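Local coordinates for protein 3'3'-cGAMP-specific phosphodiesterase 3 (Vibrio cholerae O1 biovar El Tor str. N16961, PDB 5Z7C) that belongs to the HD-domain family, with two largely helical HD-domain regions carried on a single chain, at residues M26-T31 with L366-P371; E176-Q181 with F195-L200; I407-I412 with P445-A450. The protein carries 2 engineered substitutions. All blocks are in the same frame, centred on the assembly; numbering follows the deposited sequence.

Contact 1: residues M26-T31 with L366-P371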
loop_
_atom_site.group_PDB
_atom_site.type_symbol
_atom_site.label_atom_id
_atom_site.label_comp_id
_atom_site.label_asym_id
_atom_site.label_seq_id
_atom_site.Cartn_x
_atom_site.Cartn_y
_atom_site.Cartn_z
ATOM N N MET A 26 -7.616 -7.113 -0.380
ATOM C CA MET A 26 -6.314 -7.007 -0.997
ATOM C C MET A 26 -6.300 -5.997 -2.079
ATOM O O MET A 26 -5.365 -5.269 -2.210
ATOM C CB MET A 26 -5.878 -8.322 -1.590
ATOM C CG MET A 26 -5.234 -9.241 -0.635
ATOM S SD MET A 26 -3.848 -8.544 0.097
ATOM C CE MET A 26 -3.839 -9.307 1.624
ATOM N N ILE A 27 -7.338 -5.954 -2.867
ATOM C CA ILE A 27 -7.367 -5.043 -3.962
ATOM C C ILE A 27 -7.295 -3.658 -3.402
ATOM O O ILE A 27 -6.620 -2.812 -3.925
ATOM C CB ILE A 27 -8.631 -5.250 -4.766
ATOM C CG1 ILE A 27 -8.539 -6.574 -5.493
ATOM C CG2 ILE A 27 -8.834 -4.174 -5.744
ATOM C CD1 ILE A 27 -9.606 -6.827 -6.460
ATOM N N SER A 28 -8.042 -3.408 -2.358
ATOM C CA SER A 28 -8.079 -2.096 -1.798
ATOM C C SER A 28 -6.772 -1.677 -1.219
ATOM O O SER A 28 -6.336 -0.578 -1.400
ATOM C CB SER A 28 -9.099 -2.090 -0.698
ATOM O OG SER A 28 -10.346 -1.722 -1.202
ATOM N N LEU A 29 -6.193 -2.544 -0.428
ATOM C CA LEU A 29 -4.945 -2.264 0.205
ATOM C C LEU A 29 -3.890 -2.143 -0.834
ATOM O O LEU A 29 -2.981 -1.380 -0.717
ATOM C CB LEU A 29 -4.584 -3.369 1.164
ATOM C CG LEU A 29 -5.361 -3.406 2.459
ATOM C CD1 LEU A 29 -4.740 -4.315 3.429
ATOM C CD2 LEU A 29 -5.515 -2.052 3.033
ATOM N N THR A 30 -3.987 -2.984 -1.827
ATOM C CA THR A 30 -3.017 -3.013 -2.883
ATOM C C THR A 30 -3.049 -1.736 -3.685
ATOM O O THR A 30 -2.023 -1.199 -4.040
ATOM C CB THR A 30 -3.171 -4.316 -3.683
ATOM O OG1 THR A 30 -2.942 -5.414 -2.816
ATOM C CG2 THR A 30 -2.276 -4.425 -4.890
ATOM N N THR A 31 -4.239 -1.280 -3.991
ATOM C CA THR A 31 -4.383 -0.083 -4.756
ATOM C C THR A 31 -3.796 1.085 -4.025
ATOM O O THR A 31 -3.169 1.932 -4.618
ATOM C CB THR A 31 -5.829 0.188 -4.972
ATOM O OG1 THR A 31 -6.366 -0.901 -5.701
ATOM C CG2 THR A 31 -6.030 1.429 -5.763
ATOM N N LEU A 366 -12.036 4.871 4.481
ATOM C CA LEU A 366 -12.614 4.056 5.523
ATOM C C LEU A 366 -13.765 3.229 5.035
ATOM O O LEU A 366 -13.945 2.095 5.426
ATOM C CB LEU A 366 -13.048 4.927 6.676
ATOM C CG LEU A 366 -11.891 5.313 7.569
ATOM C CD1 LEU A 366 -12.419 6.007 8.755
ATOM C CD2 LEU A 366 -11.139 4.098 7.966
ATOM N N TYR A 367 -14.570 3.838 4.193
ATOM C CA TYR A 367 -15.734 3.199 3.675
ATOM C C TYR A 367 -15.287 2.011 2.892
ATOM O O TYR A 367 -15.849 0.944 2.999
ATOM C CB TYR A 367 -16.422 4.173 2.754
ATOM C CG TYR A 367 -17.544 3.587 1.969
ATOM C CD1 TYR A 367 -17.312 2.978 0.760
ATOM C CD2 TYR A 367 -18.835 3.654 2.428
ATOM C CE1 TYR A 367 -18.324 2.447 0.041
ATOM C CE2 TYR A 367 -19.855 3.123 1.717
ATOM C CZ TYR A 367 -19.597 2.519 0.523
ATOM O OH TYR A 367 -20.627 1.986 -0.200
ATOM N N LYS A 368 -14.266 2.197 2.090
ATOM C CA LYS A 368 -13.737 1.106 1.316
ATOM C C LYS A 368 -13.188 0.045 2.213
ATOM O O LYS A 368 -13.191 -1.109 1.884
ATOM C CB LYS A 368 -12.620 1.585 0.423
ATOM C CG LYS A 368 -13.070 2.102 -0.906
ATOM C CD LYS A 368 -11.928 2.761 -1.644
ATOM C CE LYS A 368 -10.718 1.853 -1.688
ATOM N NZ LYS A 368 -9.765 2.181 -2.777
ATOM N N LEU A 369 -12.560 0.470 3.282
ATOM C CA LEU A 369 -11.973 -0.435 4.253
ATOM C C LEU A 369 -12.856 -1.252 5.168
ATOM O O LEU A 369 -12.555 -2.376 5.481
ATOM C CB LEU A 369 -10.935 0.304 5.078
ATOM C CG LEU A 369 -9.713 0.803 4.337
ATOM C CD1 LEU A 369 -8.848 1.631 5.224
ATOM C CD2 LEU A 369 -8.962 -0.372 3.868
ATOM N N SER A 370 -13.900 -0.637 5.672
ATOM C CA SER A 370 -14.625 -1.168 6.796
ATOM C C SER A 370 -15.435 -2.398 6.522
ATOM O O SER A 370 -15.879 -2.617 5.425
ATOM C CB SER A 370 -15.499 -0.085 7.359
ATOM O OG SER A 370 -16.441 0.260 6.382
ATOM N N PRO A 371 -15.647 -3.191 7.543
ATOM C CA PRO A 371 -16.331 -4.458 7.399
ATOM C C PRO A 371 -17.754 -4.219 7.019
ATOM O O PRO A 371 -18.288 -3.171 7.316
ATOM C CB PRO A 371 -16.256 -5.039 8.801
ATOM C CG PRO A 371 -16.015 -3.916 9.669
ATOM C CD PRO A 371 -15.179 -2.994 8.913
#
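Ser-28 lays its hydroxyl against the aliphatic part of Lys-368, OG lying 3.6 Å from CE. This is a van der Waals contact, and the methylene chain lets the exposed lysine cover a small polar neighbour. The lysine chain bends at its third torsion (chi3 51°), which brings CE alongside the serine. Serine suits the spot because the backbones come close, the CA atoms of Ser-28 and Lys-368 being 7.2 Å apart. Deeper in, Leu-29 and Leu-369 meet methyl to methyl, CD2 to CD2 at 3.9 Å, their side chains crossing at about a right angle. Both leucines have CG anti to the carbonyl carbon, which helps turn each CD2 methyl toward the other helix. The OG1 of Thr-31 donates to Ile-27 O at 2.6 Å, tilted 30° from the carbonyl plane and on the opposite face from the Thr-31 N-H, so that oxygen is gripped twice. The contact joins the N-terminal helix 22-35 to the C-terminal end of helix 358-369, part of the second all-helical HD-domain region. Helix 273-290 packs beside Leu-29 through Ile-279 and Phe-283, helix 316-328 meets Leu-369 through Leu-328, and helix 43-56 lies against Ile-27 and Thr-31.

Contact 2: residues E176-Q181 with F195-L200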
loop_
_atom_site.group_PDB
_atom_site.type_symbol
_atom_site.label_atom_id
_atom_site.label_comp_id
_atom_site.label_asym_id
_atom_site.label_seq_id
_atom_site.Cartn_x
_atom_site.Cartn_y
_atom_site.Cartn_z
ATOM N N GLU A 176 13.417 -11.179 -13.007
ATOM C CA GLU A 176 14.164 -12.008 -13.882
ATOM C C GLU A 176 13.688 -11.797 -15.288
ATOM O O GLU A 176 12.595 -11.350 -15.528
ATOM C CB GLU A 176 14.037 -13.446 -13.477
ATOM C CG GLU A 176 14.224 -13.662 -12.012
ATOM C CD GLU A 176 15.663 -13.713 -11.582
ATOM O OE1 GLU A 176 16.505 -13.157 -12.271
ATOM O OE2 GLU A 176 15.949 -14.298 -10.542
ATOM N N HIS A 177 14.553 -12.123 -16.230
ATOM C CA HIS A 177 14.339 -11.863 -17.625
ATOM C C HIS A 177 14.549 -13.159 -18.329
ATOM O O HIS A 177 15.279 -14.003 -17.869
ATOM C CB HIS A 177 15.365 -10.879 -18.122
ATOM C CG HIS A 177 15.085 -9.468 -17.743
ATOM N ND1 HIS A 177 13.898 -9.076 -17.186
ATOM C CD2 HIS A 177 15.829 -8.353 -17.859
ATOM C CE1 HIS A 177 13.926 -7.779 -16.963
ATOM N NE2 HIS A 177 15.090 -7.318 -17.362
ATOM N N TRP A 178 13.928 -13.297 -19.477
ATOM C CA TRP A 178 13.898 -14.548 -20.189
ATOM C C TRP A 178 15.283 -14.979 -20.557
ATOM O O TRP A 178 15.625 -16.138 -20.447
ATOM C CB TRP A 178 13.093 -14.348 -21.443
ATOM C CG TRP A 178 12.862 -15.555 -22.188
ATOM C CD1 TRP A 178 13.254 -15.804 -23.441
ATOM C CD2 TRP A 178 12.154 -16.705 -21.752
ATOM N NE1 TRP A 178 12.857 -17.039 -23.822
ATOM C CE2 TRP A 178 12.170 -17.615 -22.794
ATOM C CE3 TRP A 178 11.516 -17.055 -20.577
ATOM C CZ2 TRP A 178 11.574 -18.844 -22.706
ATOM C CZ3 TRP A 178 10.936 -18.274 -20.495
ATOM C CH2 TRP A 178 10.962 -19.151 -21.545
ATOM N N ASN A 179 16.096 -14.002 -20.914
ATOM C CA ASN A 179 17.425 -14.212 -21.441
ATOM C C ASN A 179 18.501 -14.401 -20.400
ATOM O O ASN A 179 19.654 -14.504 -20.725
ATOM C CB ASN A 179 17.801 -13.094 -22.385
ATOM C CG ASN A 179 17.998 -11.802 -21.699
ATOM O OD1 ASN A 179 18.085 -11.735 -20.490
ATOM N ND2 ASN A 179 18.063 -10.749 -22.471
ATOM N N GLY A 180 18.089 -14.482 -19.139
ATOM C CA GLY A 180 19.017 -14.701 -18.046
ATOM C C GLY A 180 19.736 -13.430 -17.652
ATOM O O GLY A 180 20.788 -13.468 -17.014
ATOM N N GLN A 181 19.163 -12.295 -18.037
ATOM C CA GLN A 181 19.754 -11.007 -17.737
ATOM C C GLN A 181 19.009 -10.176 -16.710
ATOM O O GLN A 181 19.194 -8.981 -16.641
ATOM C CB GLN A 181 19.928 -10.185 -18.988
ATOM C CG GLN A 181 20.860 -10.804 -19.979
ATOM C CD GLN A 181 22.279 -10.505 -19.674
ATOM O OE1 GLN A 181 22.978 -11.329 -19.113
ATOM N NE2 GLN A 181 22.720 -9.314 -20.031
ATOM N N PHE A 195 4.624 -17.386 -12.896
ATOM C CA PHE A 195 3.910 -16.222 -12.426
ATOM C C PHE A 195 4.661 -14.935 -12.645
ATOM O O PHE A 195 4.107 -13.958 -13.067
ATOM C CB PHE A 195 3.495 -16.389 -10.971
ATOM C CG PHE A 195 2.592 -17.555 -10.731
ATOM C CD1 PHE A 195 1.862 -18.088 -11.736
ATOM C CD2 PHE A 195 2.502 -18.127 -9.507
ATOM C CE1 PHE A 195 1.079 -19.149 -11.515
ATOM C CE2 PHE A 195 1.716 -19.186 -9.303
ATOM C CZ PHE A 195 1.008 -19.690 -10.302
ATOM N N SER A 196 5.943 -14.948 -12.387
ATOM C CA SER A 196 6.775 -13.795 -12.612
ATOM C C SER A 196 6.835 -13.404 -14.052
ATOM O O SER A 196 6.860 -12.246 -14.375
ATOM C CB SER A 196 8.147 -14.087 -12.111
ATOM O OG SER A 196 8.065 -14.699 -10.857
ATOM N N ARG A 197 6.860 -14.380 -14.928
ATOM C CA ARG A 197 6.874 -14.110 -16.329
ATOM C C ARG A 197 5.612 -13.426 -16.751
ATOM O O ARG A 197 5.632 -12.505 -17.520
ATOM C CB ARG A 197 7.044 -15.407 -17.088
ATOM C CG ARG A 197 8.440 -15.658 -17.576
ATOM C CD ARG A 197 8.934 -16.963 -17.105
ATOM N NE ARG A 197 8.276 -18.026 -17.815
ATOM C CZ ARG A 197 8.229 -19.277 -17.410
ATOM N NH1 ARG A 197 8.807 -19.625 -16.289
ATOM N NH2 ARG A 197 7.615 -20.171 -18.139
ATOM N N ILE A 198 4.491 -13.926 -16.282
ATOM C CA ILE A 198 3.227 -13.301 -16.571
ATOM C C ILE A 198 3.152 -11.944 -15.959
ATOM O O ILE A 198 2.680 -11.014 -16.562
ATOM C CB ILE A 198 2.092 -14.136 -16.015
ATOM C CG1 ILE A 198 2.092 -15.501 -16.664
ATOM C CG2 ILE A 198 0.779 -13.500 -16.276
ATOM C CD1 ILE A 198 1.213 -16.444 -15.998
ATOM N N ALA A 199 3.576 -11.856 -14.717
ATOM C CA ALA A 199 3.475 -10.611 -14.011
ATOM C C ALA A 199 4.313 -9.523 -14.590
ATOM O O ALA A 199 3.850 -8.419 -14.737
ATOM C CB ALA A 199 3.816 -10.810 -12.598
ATOM N N LEU A 200 5.561 -9.817 -14.890
ATOM C CA LEU A 200 6.429 -8.804 -15.432
ATOM C C LEU A 200 5.928 -8.324 -16.748
ATOM O O LEU A 200 5.923 -7.155 -17.035
ATOM C CB LEU A 200 7.822 -9.363 -15.610
ATOM C CG LEU A 200 8.893 -8.483 -16.237
ATOM C CD1 LEU A 200 9.088 -7.347 -15.349
ATOM C CD2 LEU A 200 10.181 -9.183 -16.415
#
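Leu-200 meets the imidazole of His-177 at its edge, in the ring plane, the two side chains standing at about a right angle. The CD2 methyl does the touching, resting against two atoms at once, 3.8 Å from ND1 of His-177 and 3.4 Å from the backbone O of Glu-176. With CG anti to the backbone N (chi1 177°), Leu-200 reaches out from its helix toward the loop. The imidazole also stacks with Trp-228. Trp-178 and Arg-197 are set quite differently: indole and guanidinium planes are inclined by 51°, and CZ3 of Trp-178 lies over one face of the guanidinium, 3.8 Å from NE. Segment 176-181 belongs to the connection leading into helix 194-211, in the first of the two all-helical HD-domain regions, and it is shaped by a type I beta turn from His-177 to Gly-180. Gly-180 takes a positive phi of 79°, adopted easily with no CB to clash with the backbone, while its N donates to His-177 O at 3.1 Å. Bends at chi2 and chi3 carry CD and NE of Arg-197 past CZ3 of Trp-178, the guanidinium end running on beyond it, and NE also makes a long, weak ion pair with Asp-230.

Contact 3: residues I407-I412 with P445-A450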
loop_
_atom_site.group_PDB
_atom_site.type_symbol
_atom_site.label_atom_id
_atom_site.label_comp_id
_atom_site.label_asym_id
_atom_site.label_seq_id
_atom_site.Cartn_x
_atom_site.Cartn_y
_atom_site.Cartn_z
ATOM N N ILE A 407 -11.035 9.125 14.291
ATOM C CA ILE A 407 -9.709 8.955 13.780
ATOM C C ILE A 407 -9.165 10.272 13.337
ATOM O O ILE A 407 -8.005 10.546 13.486
ATOM C CB ILE A 407 -9.711 7.941 12.652
ATOM C CG1 ILE A 407 -9.956 6.573 13.238
ATOM C CG2 ILE A 407 -8.411 7.911 11.924
ATOM C CD1 ILE A 407 -10.097 5.547 12.256
ATOM N N THR A 408 -10.010 11.075 12.743
ATOM C CA THR A 408 -9.580 12.352 12.231
ATOM C C THR A 408 -9.132 13.260 13.349
ATOM O O THR A 408 -8.142 13.953 13.246
ATOM C CB THR A 408 -10.697 12.987 11.458
ATOM O OG1 THR A 408 -11.818 13.142 12.328
ATOM C CG2 THR A 408 -11.083 12.096 10.345
ATOM N N THR A 409 -9.872 13.228 14.437
ATOM C CA THR A 409 -9.569 14.033 15.582
ATOM C C THR A 409 -8.217 13.634 16.105
ATOM O O THR A 409 -7.431 14.459 16.463
ATOM C CB THR A 409 -10.631 13.821 16.643
ATOM O OG1 THR A 409 -11.832 14.453 16.217
ATOM C CG2 THR A 409 -10.243 14.426 17.945
ATOM N N ALA A 410 -7.953 12.351 16.141
ATOM C CA ALA A 410 -6.682 11.866 16.587
ATOM C C ALA A 410 -5.621 12.338 15.669
ATOM O O ALA A 410 -4.553 12.671 16.074
ATOM C CB ALA A 410 -6.700 10.407 16.587
ATOM N N ASP A 411 -5.915 12.318 14.394
ATOM C CA ASP A 411 -4.934 12.647 13.400
ATOM C C ASP A 411 -4.518 14.071 13.551
ATOM O O ASP A 411 -3.368 14.401 13.382
ATOM C CB ASP A 411 -5.543 12.455 12.030
ATOM C CG ASP A 411 -5.752 11.028 11.692
ATOM O OD1 ASP A 411 -5.192 10.161 12.362
ATOM O OD2 ASP A 411 -6.465 10.760 10.730
ATOM N N ILE A 412 -5.481 14.931 13.802
ATOM C CA ILE A 412 -5.189 16.324 14.032
ATOM C C ILE A 412 -4.372 16.517 15.310
ATOM O O ILE A 412 -3.409 17.246 15.317
ATOM C CB ILE A 412 -6.480 17.135 14.076
ATOM C CG1 ILE A 412 -7.064 17.265 12.689
ATOM C CG2 ILE A 412 -6.248 18.517 14.539
ATOM C CD1 ILE A 412 -8.417 17.831 12.708
ATOM N N PRO A 445 -16.576 17.881 18.024
ATOM C CA PRO A 445 -16.510 18.303 19.400
ATOM C C PRO A 445 -17.069 17.275 20.345
ATOM O O PRO A 445 -17.116 17.533 21.521
ATOM C CB PRO A 445 -17.410 19.512 19.395
ATOM C CG PRO A 445 -18.424 19.204 18.436
ATOM C CD PRO A 445 -17.855 18.282 17.424
ATOM N N GLU A 446 -17.487 16.122 19.866
ATOM C CA GLU A 446 -17.898 15.101 20.790
ATOM C C GLU A 446 -16.634 14.368 21.066
ATOM O O GLU A 446 -16.421 13.813 22.123
ATOM C CB GLU A 446 -18.914 14.196 20.146
ATOM C CG GLU A 446 -19.435 13.159 21.065
ATOM C CD GLU A 446 -20.468 12.315 20.412
ATOM O OE1 GLU A 446 -20.737 12.532 19.223
ATOM O OE2 GLU A 446 -21.017 11.433 21.087
ATOM N N CYS A 447 -15.780 14.419 20.071
ATOM C CA CYS A 447 -14.539 13.742 20.088
ATOM C C CYS A 447 -13.573 14.616 20.781
ATOM O O CYS A 447 -12.842 14.165 21.630
ATOM C CB CYS A 447 -14.093 13.508 18.662
ATOM S SG CYS A 447 -15.086 12.311 17.873
ATOM N N PHE A 448 -13.571 15.886 20.436
ATOM C CA PHE A 448 -12.636 16.776 21.075
ATOM C C PHE A 448 -12.765 16.717 22.565
ATOM O O PHE A 448 -11.794 16.754 23.266
ATOM C CB PHE A 448 -12.838 18.200 20.661
ATOM C CG PHE A 448 -12.094 19.144 21.515
ATOM C CD1 PHE A 448 -10.809 19.497 21.207
ATOM C CD2 PHE A 448 -12.657 19.644 22.658
ATOM C CE1 PHE A 448 -10.117 20.342 22.006
ATOM C CE2 PHE A 448 -11.962 20.489 23.452
ATOM C CZ PHE A 448 -10.693 20.835 23.125
ATOM N N ALA A 449 -13.975 16.632 23.060
ATOM C CA ALA A 449 -14.164 16.533 24.478
ATOM C C ALA A 449 -13.634 15.232 24.976
ATOM O O ALA A 449 -12.993 15.163 25.998
ATOM C CB ALA A 449 -15.606 16.628 24.783
ATOM N N ALA A 450 -13.934 14.181 24.250
ATOM C CA ALA A 450 -13.498 12.863 24.638
ATOM C C ALA A 450 -11.996 12.797 24.632
ATOM O O ALA A 450 -11.415 12.138 25.455
ATOM C CB ALA A 450 -14.070 11.846 23.733
#
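Thr-409 and Cys-447 face one another between two helices of the second HD-domain region, an all-helical fold named for a His-Asp pair. The backbones come near here, the CA atoms of Thr-409 and Cys-447 being 6.7 Å apart, and two small side chains suit so narrow a gap. Thr-409 points toward its partner and meets it with all three of its side-chain atoms: OG1 is 3.5 Å from CB of Cys-447, while CB and CG2 of Thr-409 each lie 4.0 Å from that same carbon. Its first torsion (chi1 -72°) sets OG1 beside the backbone N, where the hydroxyl can turn back along its own helix and hydrogen-bond to Arg-405 O. CG2 is then anti to the backbone N. The threonine thus settles its polar group within its own helix and offers the cysteine a van der Waals surface. Cys-447 has the same sense of torsion (chi1 -71°), which places SG beside its backbone N and leaves CB to do the touching. The N-H groups of Glu-446 and Cys-447 make weak hydrogen bonds to Asp-444 OD2. Phe-448 leads its ring away from helix 397-416, with CG anti to the backbone N (chi1 168°), so that the ring packs on Leu-432 and Met-435 of helix 428-437 and on Ile-443, with Glu-436 also beside it. A large aromatic suits so largely apolar a surface. Asp-411 points to another side of its helix and hydrogen-bonds through OD2 to His-329, by sequence probably the histidine of the His-Asp signature. Back at the helix pair, the methyl CG2 of Thr-409 lies 4.4 Å from the backbone N of Phe-448.

How the contacts relate
Contacts 1 and 3 are neighbours, their centres 23 Å apart, and they touch where Leu-366 CD1 packs on Ile-407 CD1 at 4.2 Å, joining helices 358-369 and 397-416. Contact 2 stands apart, 29 Å from contact 1 and 49 Å from contact 3 between centres, and on the opposite side of the chain's centre from contact 3. Along the chain, contact 1 brings together segments 335 residues apart at their closest ends, and contact 2 falls wholly in the interval between them; contact 3 follows after. Contact 2 is thus local to the first HD-domain region and contact 3 to the second, while contact 1 ties the N-terminal helix 22-35 to that second region.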